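Putative isochorismatase (Bordetella bronchiseptica, PDB 3UAO) catalyses the hydrolysis of maleamate to maleate and ammonia, a step in the bacterial degradation of nicotinate (vitamin B3). Local coordinates at residues His90-Tyr95 and Val136-Thr141; Leu48-Val53 and Leu162-Ala167; Ser143-Thr148 and Val178-Ala183. One frame throughout, in Å; residues are numbered along the deposited sequence.

Contact 1 of 3, residues His90-Tyr95 and Val136-Thr141; sequences HSRIVY and VVRKST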
ATOM      1  N   HIS A  90      14.249  -5.108 -11.845  1.00 17.48           N
ATOM      2  CA  HIS A  90      13.691  -6.199 -12.614  1.00 17.00           C
ATOM      3  C   HIS A  90      12.605  -6.859 -11.757  1.00 15.89           C
ATOM      4  O   HIS A  90      12.725  -6.932 -10.540  1.00 14.87           O
ATOM      5  CB  HIS A  90      14.784  -7.236 -12.915  1.00 18.20           C
ATOM      6  CG  HIS A  90      16.044  -6.654 -13.483  1.00 19.50           C
ATOM      7  ND1 HIS A  90      16.391  -6.788 -14.809  1.00 23.60           N
ATOM      8  CD2 HIS A  90      17.034  -5.932 -12.905  1.00 21.84           C
ATOM      9  CE1 HIS A  90      17.552  -6.182 -15.020  1.00 25.84           C
ATOM     10  NE2 HIS A  90      17.963  -5.656 -13.879  1.00 24.66           N
ATOM     11  N   SER A  91      11.553  -7.335 -12.397  1.00 14.67           N
ATOM     12  CA  SER A  91      10.472  -7.978 -11.702  1.00 14.07           C
ATOM     13  C   SER A  91      10.418  -9.431 -12.179  1.00 14.43           C
ATOM     14  O   SER A  91      10.812  -9.772 -13.297  1.00 14.44           O
ATOM     15  CB  SER A  91       9.142  -7.233 -11.975  1.00 14.21           C
ATOM     16  OG  SER A  91       8.384  -7.843 -13.004  1.00 12.60           O
ATOM     17  N   ARG A  92       9.916 -10.283 -11.307  1.00 14.10           N
ATOM     18  CA  ARG A  92       9.725 -11.706 -11.602  1.00 13.52           C
ATOM     19  C   ARG A  92       8.473 -12.100 -10.865  1.00 12.82           C
ATOM     20  O   ARG A  92       8.277 -11.617  -9.756  1.00 11.49           O
ATOM     21  CB  ARG A  92      10.873 -12.552 -11.022  1.00 13.75           C
ATOM     22  CG  ARG A  92      12.250 -12.299 -11.612  1.00 13.68           C
ATOM     23  CD  ARG A  92      13.314 -13.062 -10.863  1.00 14.69           C
ATOM     24  NE  ARG A  92      12.962 -14.482 -10.821  1.00 16.61           N
ATOM     25  CZ  ARG A  92      13.321 -15.352  -9.878  1.00 14.39           C
ATOM     26  NH1 ARG A  92      14.082 -14.999  -8.856  1.00 14.84           N
ATOM     27  NH2 ARG A  92      12.888 -16.585  -9.967  1.00 14.70           N
ATOM     28  N   ILE A  93       7.608 -12.924 -11.473  1.00 12.98           N
ATOM     29  CA  ILE A  93       6.506 -13.541 -10.744  1.00 12.32           C
ATOM     30  C   ILE A  93       7.086 -14.741 -10.043  1.00 13.10           C
ATOM     31  O   ILE A  93       7.812 -15.553 -10.657  1.00 14.33           O
ATOM     32  CB  ILE A  93       5.323 -13.900 -11.647  1.00 13.24           C
ATOM     33  CG1 ILE A  93       4.671 -12.617 -12.177  1.00 13.59           C
ATOM     34  CG2 ILE A  93       4.210 -14.662 -10.885  1.00 13.29           C
ATOM     35  CD1 ILE A  93       3.556 -12.836 -13.230  1.00 12.46           C
ATOM     36  N   VAL A  94       6.873 -14.797  -8.723  1.00 12.97           N
ATOM     37  CA  VAL A  94       7.300 -15.929  -7.891  1.00 12.81           C
ATOM     38  C   VAL A  94       6.250 -16.287  -6.841  1.00 13.12           C
ATOM     39  O   VAL A  94       5.892 -15.465  -5.990  1.00 12.83           O
ATOM     40  CB  VAL A  94       8.596 -15.628  -7.156  1.00 13.15           C
ATOM     41  CG1 VAL A  94       8.891 -16.747  -6.104  1.00 13.64           C
ATOM     42  CG2 VAL A  94       9.765 -15.445  -8.120  1.00 12.65           C
ATOM     43  N   TYR A  95       5.769 -17.520  -6.883  1.00 14.44           N
ATOM     44  CA  TYR A  95       4.972 -18.090  -5.783  1.00 14.65           C
ATOM     45  C   TYR A  95       5.821 -19.039  -4.946  1.00 15.70           C
ATOM     46  O   TYR A  95       6.876 -19.494  -5.401  1.00 14.72           O
ATOM     47  CB  TYR A  95       3.789 -18.862  -6.334  1.00 14.84           C
ATOM     48  CG  TYR A  95       2.697 -17.995  -6.953  1.00 15.34           C
ATOM     49  CD1 TYR A  95       1.547 -17.668  -6.235  1.00 15.35           C
ATOM     50  CD2 TYR A  95       2.793 -17.556  -8.245  1.00 14.93           C
ATOM     51  CE1 TYR A  95       0.545 -16.895  -6.787  1.00 15.10           C
ATOM     52  CE2 TYR A  95       1.782 -16.757  -8.816  1.00 14.74           C
ATOM     53  CZ  TYR A  95       0.670 -16.439  -8.075  1.00 13.59           C
ATOM     54  OH  TYR A  95      -0.330 -15.670  -8.604  1.00 13.21           O
ATOM     55  N   VAL A 136      15.758  -6.820  -7.838  1.00 17.85           N
ATOM     56  CA  VAL A 136      14.896  -7.874  -8.375  1.00 16.60           C
ATOM     57  C   VAL A 136      13.708  -7.927  -7.462  1.00 16.08           C
ATOM     58  O   VAL A 136      13.808  -8.309  -6.311  1.00 15.87           O
ATOM     59  CB  VAL A 136      15.606  -9.254  -8.419  1.00 17.14           C
ATOM     60  CG1 VAL A 136      14.729 -10.317  -9.061  1.00 13.76           C
ATOM     61  CG2 VAL A 136      16.976  -9.133  -9.144  1.00 19.09           C
ATOM     62  N   VAL A 137      12.566  -7.510  -7.966  1.00 16.41           N
ATOM     63  CA  VAL A 137      11.394  -7.511  -7.164  1.00 16.01           C
ATOM     64  C   VAL A 137      10.567  -8.723  -7.577  1.00 16.04           C
ATOM     65  O   VAL A 137      10.387  -9.003  -8.762  1.00 15.74           O
ATOM     66  CB  VAL A 137      10.650  -6.148  -7.206  1.00 16.31           C
ATOM     67  CG1 VAL A 137      10.565  -5.635  -8.528  1.00 17.07           C
ATOM     68  CG2 VAL A 137       9.262  -6.280  -6.637  1.00 16.74           C
ATOM     69  N   ARG A 138      10.121  -9.466  -6.553  1.00 16.03           N
ATOM     70  CA  ARG A 138       9.334 -10.669  -6.708  1.00 15.20           C
ATOM     71  C   ARG A 138       7.927 -10.343  -6.360  1.00 14.69           C
ATOM     72  O   ARG A 138       7.670  -9.606  -5.410  1.00 14.95           O
ATOM     73  CB  ARG A 138       9.823 -11.750  -5.774  1.00 16.58           C
ATOM     74  CG  ARG A 138      11.112 -12.461  -6.246  1.00 17.10           C
ATOM     75  CD  ARG A 138      11.890 -12.953  -5.030  1.00 16.32           C
ATOM     76  NE  ARG A 138      13.103 -13.660  -5.405  1.00 16.80           N
ATOM     77  CZ  ARG A 138      14.349 -13.173  -5.338  1.00 16.95           C
ATOM     78  NH1 ARG A 138      14.592 -11.944  -4.882  1.00 13.79           N
ATOM     79  NH2 ARG A 138      15.372 -13.959  -5.707  1.00 17.05           N
ATOM     80  N   LYS A 139       6.991 -10.899  -7.132  1.00 13.90           N
ATOM     81  CA  LYS A 139       5.620 -10.541  -6.986  1.00 12.35           C
ATOM     82  C   LYS A 139       4.780 -11.761  -7.274  1.00 13.01           C
ATOM     83  O   LYS A 139       5.233 -12.687  -7.939  1.00 13.74           O
ATOM     84  CB  LYS A 139       5.293  -9.383  -7.941  1.00 12.23           C
ATOM     85  CG  LYS A 139       5.300  -9.720  -9.466  1.00 11.11           C
ATOM     86  CD  LYS A 139       5.524  -8.451 -10.265  1.00 11.81           C
ATOM     87  CE  LYS A 139       5.319  -8.607 -11.786  1.00 12.13           C
ATOM     88  NZ  LYS A 139       4.062  -9.367 -12.133  1.00 11.11           N
ATOM     89  N   SER A 140       3.575 -11.773  -6.719  1.00 12.07           N
ATOM     90  CA  SER A 140       2.596 -12.781  -6.999  1.00 11.85           C
ATOM     91  C   SER A 140       1.350 -12.143  -7.622  1.00 12.36           C
ATOM     92  O   SER A 140       0.326 -12.781  -7.715  1.00 12.34           O
ATOM     93  CB  SER A 140       2.219 -13.462  -5.686  1.00 11.96           C
ATOM     94  OG  SER A 140       1.936 -12.490  -4.679  1.00 11.68           O
ATOM     95  N   THR A 141       1.447 -10.874  -8.036  1.00 12.70           N
ATOM     96  CA  THR A 141       0.347 -10.146  -8.714  1.00 12.42           C
ATOM     97  C   THR A 141       0.876  -9.511 -10.006  1.00 11.65           C
ATOM     98  O   THR A 141       2.095  -9.566 -10.261  1.00 12.87           O
ATOM     99  CB  THR A 141      -0.159  -9.067  -7.793  1.00 12.18           C
ATOM    100  OG1 THR A 141       0.945  -8.244  -7.391  1.00 15.23           O
ATOM    101  CG2 THR A 141      -0.741  -9.709  -6.559  1.00 12.67           C
TER
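Arg92 and Arg138 extend alongside each other in the same direction from neighbouring parallel strands, their guanidinium planes turned 70° apart. Arg138 NH2 arrives at the edge of the Arg92 group, 3.6 Å from Arg92 NH1; Glu117 forms salt bridges with both side chains, which probably balances the like charges. Arg92 bends at chi3 (54°), with its CD against Val136 CG1 at 3.6 Å, whereas Arg138 is extended from CG to NE. Val94 CG2 sits above one face of the Arg92 guanidinium, toward its rim, and touches Arg138 CG at 3.8 Å. On the opposite sheet face Lys139 CE passes Ser91 OG at 3.4 Å, then the chain turns at chi4 (46°). That turn carries Lys139 NZ alongside Ile93 CG1 and into a 2.7 Å hydrogen bond with Thr141 O; Asp51 takes a hydrogen bond with Ser91 OG and a salt bridge with Lys139 NZ. Farther on, Ser140 CB sits over one face of the Tyr95 ring, 4.2 Å from its centroid, while Asn103 bonds both Tyr95 OH and Ser140 O. Four backbone bonds join the strands. Strand 135-139 is outermost in this chain, strand 87-93 separates it from 45-50, and helix 105-108 packs on Tyr95.

Contact 2 of 3, residues Leu48-Val53 and Leu162-Ala167; sequences LIVDFV and LLVAGA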
ATOM      1  N   LEU A  48      12.461   0.030 -15.320  1.00 14.28           N
ATOM      2  CA  LEU A  48      11.805  -1.160 -14.853  1.00 13.83           C
ATOM      3  C   LEU A  48      11.635  -2.113 -16.006  1.00 13.85           C
ATOM      4  O   LEU A  48      11.026  -1.728 -17.008  1.00 14.37           O
ATOM      5  CB  LEU A  48      10.400  -0.773 -14.399  1.00 13.74           C
ATOM      6  CG  LEU A  48       9.633  -1.940 -13.827  1.00 12.38           C
ATOM      7  CD1 LEU A  48      10.429  -2.525 -12.690  1.00 10.28           C
ATOM      8  CD2 LEU A  48       8.298  -1.430 -13.403  1.00 11.43           C
ATOM      9  N   ILE A  49      12.135  -3.332 -15.871  1.00 13.24           N
ATOM     10  CA  ILE A  49      11.892  -4.375 -16.841  1.00 13.45           C
ATOM     11  C   ILE A  49      10.947  -5.388 -16.201  1.00 14.27           C
ATOM     12  O   ILE A  49      11.330  -6.113 -15.275  1.00 15.25           O
ATOM     13  CB  ILE A  49      13.192  -5.069 -17.252  1.00 13.70           C
ATOM     14  CG1 ILE A  49      14.245  -4.051 -17.718  1.00 14.35           C
ATOM     15  CG2 ILE A  49      12.945  -6.069 -18.354  1.00 13.12           C
ATOM     16  CD1 ILE A  49      15.587  -4.676 -18.016  1.00 13.83           C
ATOM     17  N   VAL A  50       9.711  -5.470 -16.668  1.00 14.61           N
ATOM     18  CA  VAL A  50       8.755  -6.329 -15.958  1.00 15.26           C
ATOM     19  C   VAL A  50       8.588  -7.725 -16.565  1.00 15.86           C
ATOM     20  O   VAL A  50       8.206  -7.867 -17.699  1.00 16.72           O
ATOM     21  CB  VAL A  50       7.382  -5.590 -15.572  1.00 15.04           C
ATOM     22  CG1 VAL A  50       7.426  -4.119 -15.891  1.00 14.56           C
ATOM     23  CG2 VAL A  50       6.197  -6.247 -16.123  1.00 13.21           C
ATOM     24  N   ASP A  51       8.961  -8.733 -15.791  1.00 16.64           N
ATOM     25  CA  ASP A  51       8.695 -10.138 -16.091  1.00 17.80           C
ATOM     26  C   ASP A  51       9.234 -10.695 -17.397  1.00 18.87           C
ATOM     27  O   ASP A  51       8.664 -11.626 -17.965  1.00 19.61           O
ATOM     28  CB  ASP A  51       7.186 -10.418 -16.023  1.00 18.08           C
ATOM     29  CG  ASP A  51       6.622 -10.170 -14.677  1.00 17.16           C
ATOM     30  OD1 ASP A  51       7.405 -10.044 -13.713  1.00 18.76           O
ATOM     31  OD2 ASP A  51       5.385 -10.075 -14.592  1.00 22.03           O
ATOM     32  N   PHE A  52      10.342 -10.176 -17.874  1.00 19.88           N
ATOM     33  CA  PHE A  52      10.995 -10.806 -19.017  1.00 21.05           C
ATOM     34  C   PHE A  52      11.713 -12.073 -18.561  1.00 22.02           C
ATOM     35  O   PHE A  52      12.940 -12.096 -18.473  1.00 23.04           O
ATOM     36  CB  PHE A  52      11.950  -9.837 -19.715  1.00 21.19           C
ATOM     37  CG  PHE A  52      11.298  -9.015 -20.780  1.00 18.81           C
ATOM     38  CD1 PHE A  52      10.107  -9.421 -21.359  1.00 16.82           C
ATOM     39  CD2 PHE A  52      11.910  -7.852 -21.243  1.00 16.26           C
ATOM     40  CE1 PHE A  52       9.553  -8.678 -22.370  1.00 15.55           C
ATOM     41  CE2 PHE A  52      11.365  -7.126 -22.251  1.00 14.31           C
ATOM     42  CZ  PHE A  52      10.197  -7.526 -22.822  1.00 14.18           C
ATOM     43  N   VAL A  53      10.917 -13.116 -18.288  1.00 22.01           N
ATOM     44  CA  VAL A  53      11.403 -14.358 -17.687  1.00 22.42           C
ATOM     45  C   VAL A  53      11.209 -15.488 -18.688  1.00 23.90           C
ATOM     46  O   VAL A  53      10.365 -15.380 -19.572  1.00 24.27           O
ATOM     47  CB  VAL A  53      10.710 -14.656 -16.324  1.00 21.23           C
ATOM     48  CG1 VAL A  53      10.945 -13.509 -15.356  1.00 18.87           C
ATOM     49  CG2 VAL A  53       9.232 -14.905 -16.483  1.00 20.76           C
ATOM     50  N   LEU A 162      10.367   6.856 -14.883  1.00 12.22           N
ATOM     51  CA  LEU A 162      10.682   5.453 -14.959  1.00 12.06           C
ATOM     52  C   LEU A 162      10.388   4.885 -16.344  1.00 12.33           C
ATOM     53  O   LEU A 162       9.261   4.886 -16.806  1.00 13.00           O
ATOM     54  CB  LEU A 162       9.819   4.719 -13.908  1.00 12.13           C
ATOM     55  CG  LEU A 162       9.982   3.206 -13.749  1.00 11.11           C
ATOM     56  CD1 LEU A 162      11.423   2.939 -13.248  1.00 10.79           C
ATOM     57  CD2 LEU A 162       8.919   2.594 -12.844  1.00 10.14           C
ATOM     58  N   LEU A 163      11.405   4.373 -17.014  1.00 14.19           N
ATOM     59  CA  LEU A 163      11.204   3.717 -18.293  1.00 14.53           C
ATOM     60  C   LEU A 163      10.699   2.303 -17.985  1.00 14.40           C
ATOM     61  O   LEU A 163      11.192   1.650 -17.071  1.00 15.34           O
ATOM     62  CB  LEU A 163      12.508   3.688 -19.093  1.00 15.35           C
ATOM     63  CG  LEU A 163      12.975   5.012 -19.773  1.00 18.19           C
ATOM     64  CD1 LEU A 163      13.422   6.090 -18.763  1.00 15.39           C
ATOM     65  CD2 LEU A 163      14.075   4.741 -20.779  1.00 16.32           C
ATOM     66  N   VAL A 164       9.683   1.852 -18.709  1.00 14.07           N
ATOM     67  CA  VAL A 164       9.164   0.497 -18.538  1.00 13.01           C
ATOM     68  C   VAL A 164       9.300  -0.360 -19.795  1.00 12.07           C
ATOM     69  O   VAL A 164       8.981   0.061 -20.895  1.00 11.58           O
ATOM     70  CB  VAL A 164       7.663   0.491 -18.096  1.00 12.90           C
ATOM     71  CG1 VAL A 164       7.176  -0.951 -17.932  1.00 11.35           C
ATOM     72  CG2 VAL A 164       7.510   1.232 -16.793  1.00 10.61           C
ATOM     73  N   ALA A 165       9.771  -1.577 -19.576  1.00 11.75           N
ATOM     74  CA  ALA A 165       9.819  -2.626 -20.552  1.00 11.41           C
ATOM     75  C   ALA A 165       9.229  -3.889 -19.922  1.00 11.32           C
ATOM     76  O   ALA A 165       9.060  -3.942 -18.731  1.00 10.90           O
ATOM     77  CB  ALA A 165      11.261  -2.889 -20.923  1.00 12.78           C
ATOM     78  N   GLY A 166       8.928  -4.907 -20.732  1.00 12.04           N
ATOM     79  CA  GLY A 166       8.562  -6.199 -20.225  1.00 11.93           C
ATOM     80  C   GLY A 166       7.393  -6.826 -20.936  1.00 12.91           C
ATOM     81  O   GLY A 166       7.021  -6.423 -22.035  1.00 12.84           O
ATOM     82  N   ALA A 167       6.813  -7.838 -20.288  1.00 13.29           N
ATOM     83  CA  ALA A 167       5.655  -8.554 -20.817  1.00 13.34           C
ATOM     84  C   ALA A 167       4.722  -8.810 -19.636  1.00 12.89           C
ATOM     85  O   ALA A 167       5.193  -8.765 -18.513  1.00 13.65           O
ATOM     86  CB  ALA A 167       6.088  -9.855 -21.422  1.00 13.28           C
TER
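Leu48 meets Leu162 and the carbonyl of Leu163 across two parallel strands of the central sheet. Its CB lies 3.7 Å from Leu163 O and 4.0 Å from Leu162 CD2. CG then turns anti to the backbone N (chi1 -177°), and of the two terminal methyls CD2 reaches back to Leu162 CD2 at 4.1 Å, the two leucines crossing at a slant. Beyond the two strands the Leu48 side chain also packs on Ala89 and Ala144. Leu162 CD1 in turn packs by Leu48 N, whose hydrogen points almost straight at Leu163 O (2.7 Å, 178°). The same sheet face continues with Val50 CG1 against Val164 CG1 at 3.8 Å. Val50 N bonds Ala165 O from a position tilted 32° out of the carbonyl plane. The strands come to 4.3 Å between Val50 CA and Gly166 CA, where the backbone angles call for glycine, and the Phe52 ring lays one face over that glycine CA, though the exact spacing there is doubtful. Ala167 N closes the register on Val50 O. Helix 67-84 packs against Phe52 and Ala165. Strands 45-50 and 161-167 are the central pair of the Rossmann-like sheet of the isochorismatase fold, with Asp51 just beyond the carboxyl end of the first.

Contact 3 of 3, residues Ser143-Thr148 and Val178-Ala183; sequences SAFYGT and VDAMSA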
ATOM      1  N   SER A 143       1.197  -6.241 -11.064  1.00  9.30           N
ATOM      2  CA  SER A 143       2.022  -5.010 -10.967  1.00  9.20           C
ATOM      3  C   SER A 143       3.284  -5.170 -10.152  1.00  9.23           C
ATOM      4  O   SER A 143       3.260  -5.723  -9.091  1.00  9.20           O
ATOM      5  CB  SER A 143       1.204  -3.881 -10.343  1.00  9.06           C
ATOM      6  OG  SER A 143       2.034  -2.816  -9.901  1.00  9.03           O
ATOM      7  N   ALA A 144       4.389  -4.619 -10.627  1.00  9.30           N
ATOM      8  CA  ALA A 144       5.680  -4.718  -9.902  1.00  9.96           C
ATOM      9  C   ALA A 144       5.666  -3.884  -8.621  1.00 10.44           C
ATOM     10  O   ALA A 144       6.640  -3.925  -7.826  1.00 12.33           O
ATOM     11  CB  ALA A 144       6.859  -4.281 -10.819  1.00  9.78           C
ATOM     12  N   PHE A 145       4.581  -3.142  -8.411  1.00  9.32           N
ATOM     13  CA  PHE A 145       4.428  -2.257  -7.270  1.00  9.70           C
ATOM     14  C   PHE A 145       3.529  -2.857  -6.196  1.00 11.15           C
ATOM     15  O   PHE A 145       3.694  -2.531  -4.985  1.00 12.48           O
ATOM     16  CB  PHE A 145       3.818  -0.893  -7.708  1.00  9.84           C
ATOM     17  CG  PHE A 145       4.763  -0.027  -8.491  1.00  9.20           C
ATOM     18  CD1 PHE A 145       5.527   0.923  -7.865  1.00 10.53           C
ATOM     19  CD2 PHE A 145       4.905  -0.179  -9.847  1.00  9.25           C
ATOM     20  CE1 PHE A 145       6.435   1.699  -8.589  1.00  9.91           C
ATOM     21  CE2 PHE A 145       5.778   0.597 -10.547  1.00  9.40           C
ATOM     22  CZ  PHE A 145       6.550   1.529  -9.907  1.00  9.54           C
ATOM     23  N   TYR A 146       2.554  -3.689  -6.598  1.00 11.25           N
ATOM     24  CA  TYR A 146       1.562  -4.195  -5.634  1.00 10.75           C
ATOM     25  C   TYR A 146       2.187  -5.166  -4.621  1.00 10.86           C
ATOM     26  O   TYR A 146       2.562  -6.310  -4.974  1.00 11.53           O
ATOM     27  CB  TYR A 146       0.365  -4.894  -6.335  1.00 11.06           C
ATOM     28  CG  TYR A 146      -0.805  -4.935  -5.380  1.00 12.47           C
ATOM     29  CD1 TYR A 146      -1.763  -3.932  -5.402  1.00 16.98           C
ATOM     30  CD2 TYR A 146      -0.879  -5.877  -4.366  1.00 13.32           C
ATOM     31  CE1 TYR A 146      -2.806  -3.893  -4.459  1.00 19.37           C
ATOM     32  CE2 TYR A 146      -1.928  -5.858  -3.400  1.00 15.11           C
ATOM     33  CZ  TYR A 146      -2.870  -4.862  -3.435  1.00 18.45           C
ATOM     34  OH  TYR A 146      -3.928  -4.814  -2.509  1.00 18.99           O
ATOM     35  N   GLY A 147       2.260  -4.762  -3.358  1.00 10.79           N
ATOM     36  CA  GLY A 147       2.714  -5.697  -2.320  1.00 10.41           C
ATOM     37  C   GLY A 147       4.170  -6.036  -2.451  1.00 10.46           C
ATOM     38  O   GLY A 147       4.595  -7.152  -2.183  1.00 11.92           O
ATOM     39  N   THR A 148       4.924  -5.050  -2.900  1.00 10.76           N
ATOM     40  CA  THR A 148       6.347  -5.121  -3.066  1.00 10.30           C
ATOM     41  C   THR A 148       6.922  -3.801  -2.581  1.00  9.75           C
ATOM     42  O   THR A 148       6.201  -2.872  -2.216  1.00  9.55           O
ATOM     43  CB  THR A 148       6.770  -5.257  -4.547  1.00 11.02           C
ATOM     44  OG1 THR A 148       6.728  -3.968  -5.189  1.00 11.00           O
ATOM     45  CG2 THR A 148       5.888  -6.269  -5.335  1.00 12.48           C
ATOM     46  N   VAL A 178       0.296   1.881 -14.692  1.00 10.97           N
ATOM     47  CA  VAL A 178      -0.731   2.572 -13.953  1.00 10.98           C
ATOM     48  C   VAL A 178      -0.290   2.734 -12.495  1.00 11.45           C
ATOM     49  O   VAL A 178      -0.520   3.773 -11.892  1.00 10.58           O
ATOM     50  CB  VAL A 178      -2.052   1.796 -14.032  1.00 11.58           C
ATOM     51  CG1 VAL A 178      -3.070   2.313 -12.986  1.00 10.50           C
ATOM     52  CG2 VAL A 178      -2.621   1.888 -15.467  1.00 10.39           C
ATOM     53  N   ASP A 179       0.361   1.717 -11.931  1.00 11.53           N
ATOM     54  CA  ASP A 179       0.840   1.858 -10.532  1.00 10.99           C
ATOM     55  C   ASP A 179       1.903   2.909 -10.357  1.00 11.13           C
ATOM     56  O   ASP A 179       1.908   3.671  -9.333  1.00 11.72           O
ATOM     57  CB  ASP A 179       1.318   0.528  -9.932  1.00 10.60           C
ATOM     58  CG  ASP A 179       0.164  -0.270  -9.237  1.00  9.93           C
ATOM     59  OD1 ASP A 179      -0.881   0.321  -8.914  1.00  9.06           O
ATOM     60  OD2 ASP A 179       0.332  -1.482  -8.961  1.00  8.98           O
ATOM     61  N   ALA A 180       2.799   2.955 -11.348  1.00 10.22           N
ATOM     62  CA  ALA A 180       3.955   3.815 -11.317  1.00  9.58           C
ATOM     63  C   ALA A 180       3.470   5.216 -11.320  1.00  9.77           C
ATOM     64  O   ALA A 180       3.911   6.067 -10.572  1.00 10.48           O
ATOM     65  CB  ALA A 180       4.830   3.547 -12.536  1.00  9.71           C
ATOM     66  N   MET A 181       2.529   5.453 -12.199  1.00 10.18           N
ATOM     67  CA  MET A 181       1.867   6.742 -12.297  1.00 10.46           C
ATOM     68  C   MET A 181       1.243   7.076 -10.940  1.00 10.05           C
ATOM     69  O   MET A 181       1.489   8.131 -10.354  1.00 10.66           O
ATOM     70  CB  MET A 181       0.762   6.705 -13.357  1.00 10.02           C
ATOM     71  CG  MET A 181       0.219   8.080 -13.583  1.00 10.62           C
ATOM     72  SD  MET A 181      -1.366   8.020 -14.381  1.00 12.19           S
ATOM     73  CE  MET A 181      -2.380   7.397 -13.041  1.00 10.26           C
ATOM     74  N   SER A 182       0.429   6.163 -10.471  1.00  9.85           N
ATOM     75  CA  SER A 182      -0.249   6.363  -9.236  1.00  9.91           C
ATOM     76  C   SER A 182       0.747   6.672  -8.089  1.00  9.98           C
ATOM     77  O   SER A 182       0.543   7.614  -7.363  1.00 10.56           O
ATOM     78  CB  SER A 182      -1.135   5.166  -8.951  1.00  9.69           C
ATOM     79  OG  SER A 182      -2.024   4.926 -10.034  1.00  9.69           O
ATOM     80  N   ALA A 183       1.855   5.956  -8.017  1.00  9.84           N
ATOM     81  CA  ALA A 183       2.891   6.162  -7.001  1.00 10.26           C
ATOM     82  C   ALA A 183       3.692   7.470  -7.098  1.00 11.69           C
ATOM     83  O   ALA A 183       4.534   7.731  -6.246  1.00 13.02           O
ATOM     84  CB  ALA A 183       3.838   4.980  -7.005  1.00  9.76           C
TER
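Ser143 has chi1 at 164°, which places OG opposite the backbone N and beside the carbonyl carbon, facing Asp179 on helix 174-182, while Phe145 swings CG beside its backbone N and lays the ring along the same helix. The loop end of this contact is an ST turn: Ser143 OG accepts Phe145 N at 3.0 Å (158°) and, weakly, Tyr146 N. The same hydroxyl donates to Asp179 OD2, a bond modelled so short that its length is doubtful; the serine appears to link the turn to the helix. The side chains of Phe145 and Asp179 lie alongside each other with opposite headings, Phe145 CB 3.6 Å from Asp179 CB, and the ring and carboxylate planes are 76° apart. Leu150, Ala151 and Leu154 of helix 150-156 also pack on this phenyl group. The chain then makes a type II beta turn from Phe145 to Thr148, with Gly147 at positive phi. At the subunit boundary Tyr146 packs on Ala183 of the third subunit. Ala180 CA stands over one ring face, 4.1 Å from the Phe145 centroid, and Ala180 CB touches Phe145 CE2 at 3.7 Å.

In the fold
Contacts 1 and 2 belong to one sheet, Ser91 N lying 3.1 Å from Ile49 O in a probable hydrogen bond, and contact 1 is nested along the chain inside contact 2. Their polar junction is the salt bridge Lys139 NZ to Asp51 OD2 (2.9 Å). An acetate ion about 5 Å from the Asp51 side chain and about 6 Å from that of Ile93 may mark the pocket. Asp51 and Lys139, with Cys172 (present as S-hydroxycysteine), are consistent with the Asp-Lys-Cys triad of related amidohydrolases. Contact 3 lies against both: Val137 CG2 meets Thr148 CB at 3.4 Å, and Leu162 CD2 meets Phe145 CZ at 3.9 Å. Contacts 2 and 3 interleave along the chain.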